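PDB 3CXB: protein sifA from Salmonella typhimurium, which alters host cell physiology as a secreted effector, being required for endosomal tubulation and the formation of Salmonella-induced filaments during intracellular bacterial replication. Local coordinates for residues A[209-218]-A[308-319]. Residues are numbered along the deposited sequence; the frame is centred on the assembly and turned at random.
Sequences KIQSGIEKTT and QAIQKMAEEQLT
Gly-213 O takes two bonds from one residue a turn on: Thr-217 N and Thr-217 OG1 reach it from opposite faces of its plane, the hydroxyl at 3.1 Å. CG of Glu-315 lies against both oxygens, so the partner helix packs its aliphatic part over an already satisfied polar pair. This is helix-helix packing in the helical C-terminal domain of SifA, whose fold is probably like that of SopE-type exchange factors. Segments 209-218 and 308-319, on helices 197-220 and 307-324, run 45° apart, and their axes approach to 7.8 Å where Gly-213 has no side chain to hold them off. The chain of Gln-311 lies against this glycine: its CG, anti to the backbone N (chi1 -169°), rests 3.6 Å from Gly-213 CA and also meets Lys-209 O.

At one end, the apolar layer begins with Ile-210, whose two branches part company. CG1 touches Ile-310 CG2 at 3.5 Å, the two side chains crossing at a slant, while CG2 meets Ala-314 CB. Beside it, Lys-209 bends at chi2 and lays CE by the amide of Gln-308. Its NZ makes a salt bridge to Asp-296 of helix 283-303, with Glu-292 a longer, weak partner; Gln-308 NE2 reaches the same Asp-296 carboxylate by a weak hydrogen bond, so lysine and amide meet as neighbours there. Lys-216 NZ and Glu-315 OE1, 4.4 Å apart, would attract only loosely.

Further on, Ile-214 CG2 packs on Leu-318 CD1. The other methyl of that leucine, CD2, sits 3.4 Å from Thr-218 OG1, whose hydroxyl bonds to Ile-214 O from above the carbonyl plane.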
ATOM      1  N   LYS A 209       2.572 -14.920   3.061  1.00 40.66           N
ATOM      2  CA  LYS A 209       3.392 -14.244   2.065  1.00 38.34           C
ATOM      3  C   LYS A 209       4.825 -14.760   2.194  1.00 38.97           C
ATOM      4  O   LYS A 209       5.509 -15.031   1.200  1.00 35.86           O
ATOM      5  CB  LYS A 209       3.365 -12.735   2.307  1.00 37.65           C
ATOM      6  CG  LYS A 209       3.250 -11.893   1.058  1.00 37.72           C
ATOM      7  CD  LYS A 209       2.008 -12.248   0.283  1.00 39.60           C
ATOM      8  CE  LYS A 209       1.658 -11.155  -0.719  1.00 42.45           C
ATOM      9  NZ  LYS A 209       0.659 -11.630  -1.726  1.00 43.49           N
ATOM     10  N   ILE A 210       5.271 -14.914   3.432  1.00 39.72           N
ATOM     11  CA  ILE A 210       6.618 -15.399   3.676  1.00 40.37           C
ATOM     12  C   ILE A 210       6.764 -16.806   3.131  1.00 45.30           C
ATOM     13  O   ILE A 210       7.821 -17.169   2.620  1.00 46.68           O
ATOM     14  CB  ILE A 210       6.980 -15.368   5.180  1.00 37.81           C
ATOM     15  CG1 ILE A 210       7.034 -13.912   5.663  1.00 33.35           C
ATOM     16  CG2 ILE A 210       8.343 -16.002   5.380  1.00 32.85           C
ATOM     17  CD1 ILE A 210       7.043 -13.738   7.145  1.00 29.99           C
ATOM     18  N   GLN A 211       5.702 -17.600   3.227  1.00 49.39           N
ATOM     19  CA  GLN A 211       5.755 -18.965   2.705  1.00 55.82           C
ATOM     20  C   GLN A 211       5.801 -19.013   1.172  1.00 56.39           C
ATOM     21  O   GLN A 211       6.545 -19.805   0.597  1.00 53.22           O
ATOM     22  CB  GLN A 211       4.565 -19.782   3.212  1.00 62.84           C
ATOM     23  CG  GLN A 211       4.893 -20.606   4.444  1.00 72.76           C
ATOM     24  CD  GLN A 211       6.071 -21.555   4.215  1.00 77.01           C
ATOM     25  OE1 GLN A 211       6.053 -22.375   3.294  1.00 80.61           O
ATOM     26  NE2 GLN A 211       7.097 -21.444   5.051  1.00 80.35           N
ATOM     27  N   SER A 212       5.001 -18.174   0.512  1.00 56.49           N
ATOM     28  CA  SER A 212       5.002 -18.130  -0.946  1.00 53.80           C
ATOM     29  C   SER A 212       6.427 -17.810  -1.389  1.00 53.13           C
ATOM     30  O   SER A 212       7.020 -18.547  -2.183  1.00 51.83           O
ATOM     31  CB  SER A 212       4.039 -17.064  -1.443  1.00 51.46           C
ATOM     32  OG  SER A 212       2.794 -17.209  -0.793  1.00 54.94           O
ATOM     33  N   GLY A 213       6.985 -16.724  -0.861  1.00 50.48           N
ATOM     34  CA  GLY A 213       8.342 -16.368  -1.224  1.00 50.38           C
ATOM     35  C   GLY A 213       9.307 -17.544  -1.121  1.00 50.64           C
ATOM     36  O   GLY A 213      10.158 -17.744  -1.987  1.00 52.65           O
ATOM     37  N   ILE A 214       9.177 -18.334  -0.062  1.00 51.74           N
ATOM     38  CA  ILE A 214      10.063 -19.470   0.133  1.00 51.91           C
ATOM     39  C   ILE A 214       9.874 -20.476  -0.984  1.00 51.42           C
ATOM     40  O   ILE A 214      10.802 -20.768  -1.733  1.00 50.58           O
ATOM     41  CB  ILE A 214       9.796 -20.184   1.485  1.00 52.75           C
ATOM     42  CG1 ILE A 214       9.938 -19.189   2.637  1.00 52.04           C
ATOM     43  CG2 ILE A 214      10.793 -21.335   1.685  1.00 48.96           C
ATOM     44  CD1 ILE A 214      11.310 -18.543   2.702  1.00 55.35           C
ATOM     45  N   GLU A 215       8.662 -21.001  -1.090  1.00 52.54           N
ATOM     46  CA  GLU A 215       8.339 -21.996  -2.101  1.00 55.27           C
ATOM     47  C   GLU A 215       8.664 -21.506  -3.515  1.00 55.63           C
ATOM     48  O   GLU A 215       9.047 -22.290  -4.382  1.00 55.77           O
ATOM     49  CB  GLU A 215       6.859 -22.361  -2.004  1.00 57.27           C
ATOM     50  CG  GLU A 215       6.434 -22.870  -0.638  1.00 63.42           C
ATOM     51  CD  GLU A 215       4.937 -23.096  -0.545  1.00 68.20           C
ATOM     52  OE1 GLU A 215       4.167 -22.144  -0.832  1.00 71.28           O
ATOM     53  OE2 GLU A 215       4.530 -24.223  -0.183  1.00 69.09           O
ATOM     54  N   LYS A 216       8.514 -20.203  -3.736  1.00 55.96           N
ATOM     55  CA  LYS A 216       8.787 -19.605  -5.032  1.00 56.71           C
ATOM     56  C   LYS A 216      10.269 -19.667  -5.409  1.00 53.35           C
ATOM     57  O   LYS A 216      10.634 -20.215  -6.449  1.00 51.64           O
ATOM     58  CB  LYS A 216       8.313 -18.147  -5.035  1.00 61.78           C
ATOM     59  CG  LYS A 216       8.537 -17.410  -6.353  1.00 70.28           C
ATOM     60  CD  LYS A 216       8.012 -15.980  -6.304  1.00 78.81           C
ATOM     61  CE  LYS A 216       8.210 -15.257  -7.639  1.00 84.63           C
ATOM     62  NZ  LYS A 216       7.760 -13.830  -7.584  1.00 90.42           N
ATOM     63  N   THR A 217      11.116 -19.093  -4.564  1.00 50.78           N
ATOM     64  CA  THR A 217      12.548 -19.080  -4.806  1.00 49.30           C
ATOM     65  C   THR A 217      13.099 -20.507  -4.905  1.00 53.22           C
ATOM     66  O   THR A 217      14.066 -20.759  -5.628  1.00 51.56           O
ATOM     67  CB  THR A 217      13.281 -18.321  -3.673  1.00 44.85           C
ATOM     68  OG1 THR A 217      12.761 -16.994  -3.574  1.00 41.58           O
ATOM     69  CG2 THR A 217      14.779 -18.235  -3.952  1.00 42.23           C
ATOM     70  N   THR A 218      12.483 -21.436  -4.175  1.00 58.18           N
ATOM     71  CA  THR A 218      12.921 -22.833  -4.176  1.00 62.59           C
ATOM     72  C   THR A 218      12.696 -23.487  -5.543  1.00 66.57           C
ATOM     73  O   THR A 218      13.527 -24.261  -6.023  1.00 68.71           O
ATOM     74  CB  THR A 218      12.193 -23.628  -3.052  1.00 65.34           C
ATOM     75  OG1 THR A 218      12.596 -23.103  -1.783  1.00 63.99           O
ATOM     76  CG2 THR A 218      12.563 -25.103  -3.072  1.00 63.18           C
ATOM     77  N   GLN A 308       4.571  -7.266  -0.169  1.00 37.64           N
ATOM     78  CA  GLN A 308       5.516  -7.776  -1.177  1.00 37.59           C
ATOM     79  C   GLN A 308       6.942  -7.568  -0.719  1.00 37.45           C
ATOM     80  O   GLN A 308       7.843  -8.350  -1.052  1.00 37.47           O
ATOM     81  CB  GLN A 308       5.313  -7.084  -2.528  1.00 39.90           C
ATOM     82  CG  GLN A 308       4.121  -7.581  -3.306  1.00 42.83           C
ATOM     83  CD  GLN A 308       4.208  -9.059  -3.638  1.00 46.09           C
ATOM     84  OE1 GLN A 308       4.979  -9.477  -4.494  1.00 48.56           O
ATOM     85  NE2 GLN A 308       3.410  -9.860  -2.954  1.00 51.35           N
ATOM     86  N   ALA A 309       7.148  -6.506   0.044  1.00 36.88           N
ATOM     87  CA  ALA A 309       8.472  -6.215   0.559  1.00 38.00           C
ATOM     88  C   ALA A 309       8.846  -7.354   1.486  1.00 39.53           C
ATOM     89  O   ALA A 309       9.984  -7.821   1.483  1.00 39.72           O
ATOM     90  CB  ALA A 309       8.464  -4.917   1.322  1.00 38.77           C
ATOM     91  N   ILE A 310       7.882  -7.805   2.283  1.00 40.57           N
ATOM     92  CA  ILE A 310       8.146  -8.898   3.207  1.00 44.72           C
ATOM     93  C   ILE A 310       8.469 -10.181   2.442  1.00 45.43           C
ATOM     94  O   ILE A 310       9.446 -10.872   2.750  1.00 42.77           O
ATOM     95  CB  ILE A 310       6.952  -9.128   4.170  1.00 46.26           C
ATOM     96  CG1 ILE A 310       6.949  -8.045   5.256  1.00 46.32           C
ATOM     97  CG2 ILE A 310       7.097 -10.479   4.879  1.00 46.61           C
ATOM     98  CD1 ILE A 310       6.953  -6.634   4.740  1.00 48.47           C
ATOM     99  N   GLN A 311       7.665 -10.487   1.430  1.00 46.48           N
ATOM    100  CA  GLN A 311       7.902 -11.679   0.631  1.00 46.80           C
ATOM    101  C   GLN A 311       9.323 -11.669   0.093  1.00 48.30           C
ATOM    102  O   GLN A 311       9.967 -12.710   0.032  1.00 49.23           O
ATOM    103  CB  GLN A 311       6.923 -11.750  -0.536  1.00 44.33           C
ATOM    104  CG  GLN A 311       6.937 -13.090  -1.255  1.00 44.55           C
ATOM    105  CD  GLN A 311       5.933 -13.153  -2.392  1.00 44.75           C
ATOM    106  OE1 GLN A 311       6.093 -12.481  -3.405  1.00 47.14           O
ATOM    107  NE2 GLN A 311       4.887 -13.951  -2.222  1.00 46.32           N
ATOM    108  N   LYS A 312       9.820 -10.492  -0.281  1.00 51.98           N
ATOM    109  CA  LYS A 312      11.169 -10.395  -0.828  1.00 56.73           C
ATOM    110  C   LYS A 312      12.236 -10.669   0.190  1.00 54.23           C
ATOM    111  O   LYS A 312      13.158 -11.431  -0.088  1.00 54.64           O
ATOM    112  CB  LYS A 312      11.438  -9.020  -1.443  1.00 67.58           C
ATOM    113  CG  LYS A 312      10.680  -8.749  -2.727  1.00 77.66           C
ATOM    114  CD  LYS A 312      11.011  -7.367  -3.285  1.00 90.08           C
ATOM    115  CE  LYS A 312      10.133  -7.015  -4.488  1.00 99.48           C
ATOM    116  NZ  LYS A 312      10.500  -5.694  -5.079  1.00107.29           N
ATOM    117  N   MET A 313      12.122 -10.058   1.367  1.00 50.97           N
ATOM    118  CA  MET A 313      13.139 -10.270   2.384  1.00 49.97           C
ATOM    119  C   MET A 313      13.151 -11.747   2.769  1.00 49.76           C
ATOM    120  O   MET A 313      14.186 -12.304   3.153  1.00 48.50           O
ATOM    121  CB  MET A 313      12.900  -9.369   3.593  1.00 50.15           C
ATOM    122  CG  MET A 313      11.671  -9.658   4.378  1.00 50.08           C
ATOM    123  SD  MET A 313      11.560  -8.501   5.773  1.00 50.29           S
ATOM    124  CE  MET A 313      12.657  -9.263   6.946  1.00 48.67           C
ATOM    125  N   ALA A 314      11.995 -12.386   2.633  1.00 47.13           N
ATOM    126  CA  ALA A 314      11.908 -13.804   2.912  1.00 44.69           C
ATOM    127  C   ALA A 314      12.715 -14.534   1.835  1.00 42.66           C
ATOM    128  O   ALA A 314      13.498 -15.418   2.133  1.00 43.84           O
ATOM    129  CB  ALA A 314      10.447 -14.274   2.894  1.00 43.93           C
ATOM    130  N   GLU A 315      12.530 -14.155   0.583  1.00 41.17           N
ATOM    131  CA  GLU A 315      13.266 -14.791  -0.491  1.00 42.22           C
ATOM    132  C   GLU A 315      14.764 -14.590  -0.287  1.00 42.44           C
ATOM    133  O   GLU A 315      15.561 -15.476  -0.577  1.00 36.95           O
ATOM    134  CB  GLU A 315      12.840 -14.192  -1.837  1.00 40.85           C
ATOM    135  CG  GLU A 315      11.402 -14.501  -2.170  1.00 40.50           C
ATOM    136  CD  GLU A 315      10.853 -13.655  -3.289  1.00 42.03           C
ATOM    137  OE1 GLU A 315       9.662 -13.824  -3.601  1.00 43.38           O
ATOM    138  OE2 GLU A 315      11.591 -12.822  -3.855  1.00 43.39           O
ATOM    139  N   GLU A 316      15.137 -13.426   0.230  1.00 44.88           N
ATOM    140  CA  GLU A 316      16.544 -13.118   0.420  1.00 47.42           C
ATOM    141  C   GLU A 316      17.098 -13.866   1.600  1.00 45.45           C
ATOM    142  O   GLU A 316      18.296 -14.119   1.668  1.00 44.65           O
ATOM    143  CB  GLU A 316      16.741 -11.611   0.600  1.00 51.19           C
ATOM    144  CG  GLU A 316      16.459 -10.772  -0.639  1.00 55.39           C
ATOM    145  CD  GLU A 316      16.587  -9.294  -0.347  1.00 62.18           C
ATOM    146  OE1 GLU A 316      17.634  -8.895   0.207  1.00 66.70           O
ATOM    147  OE2 GLU A 316      15.651  -8.529  -0.661  1.00 65.32           O
ATOM    148  N   GLN A 317      16.227 -14.210   2.539  1.00 45.11           N
ATOM    149  CA  GLN A 317      16.657 -14.965   3.706  1.00 46.75           C
ATOM    150  C   GLN A 317      17.019 -16.370   3.242  1.00 44.16           C
ATOM    151  O   GLN A 317      18.093 -16.892   3.539  1.00 42.66           O
ATOM    152  CB  GLN A 317      15.543 -15.037   4.760  1.00 49.98           C
ATOM    153  CG  GLN A 317      15.636 -13.954   5.825  1.00 57.74           C
ATOM    154  CD  GLN A 317      16.874 -14.103   6.692  1.00 61.95           C
ATOM    155  OE1 GLN A 317      17.352 -13.138   7.297  1.00 64.52           O
ATOM    156  NE2 GLN A 317      17.397 -15.322   6.761  1.00 63.10           N
ATOM    157  N   LEU A 318      16.103 -16.973   2.502  1.00 43.76           N
ATOM    158  CA  LEU A 318      16.312 -18.307   1.985  1.00 43.88           C
ATOM    159  C   LEU A 318      17.648 -18.384   1.247  1.00 44.15           C
ATOM    160  O   LEU A 318      18.455 -19.259   1.498  1.00 46.53           O
ATOM    161  CB  LEU A 318      15.182 -18.683   1.036  1.00 40.17           C
ATOM    162  CG  LEU A 318      15.237 -20.141   0.605  1.00 40.09           C
ATOM    163  CD1 LEU A 318      14.858 -21.011   1.811  1.00 38.65           C
ATOM    164  CD2 LEU A 318      14.274 -20.393  -0.545  1.00 38.64           C
ATOM    165  N   THR A 319      17.898 -17.448   0.351  1.00 45.80           N
ATOM    166  CA  THR A 319      19.135 -17.490  -0.401  1.00 49.16           C
ATOM    167  C   THR A 319      20.354 -17.226   0.459  1.00 52.17           C
ATOM    168  O   THR A 319      21.387 -17.878   0.305  1.00 51.99           O
ATOM    169  CB  THR A 319      19.107 -16.489  -1.557  1.00 48.50           C
ATOM    170  OG1 THR A 319      18.954 -15.161  -1.034  1.00 49.86           O
ATOM    171  CG2 THR A 319      17.947 -16.819  -2.506  1.00 48.59           C
TER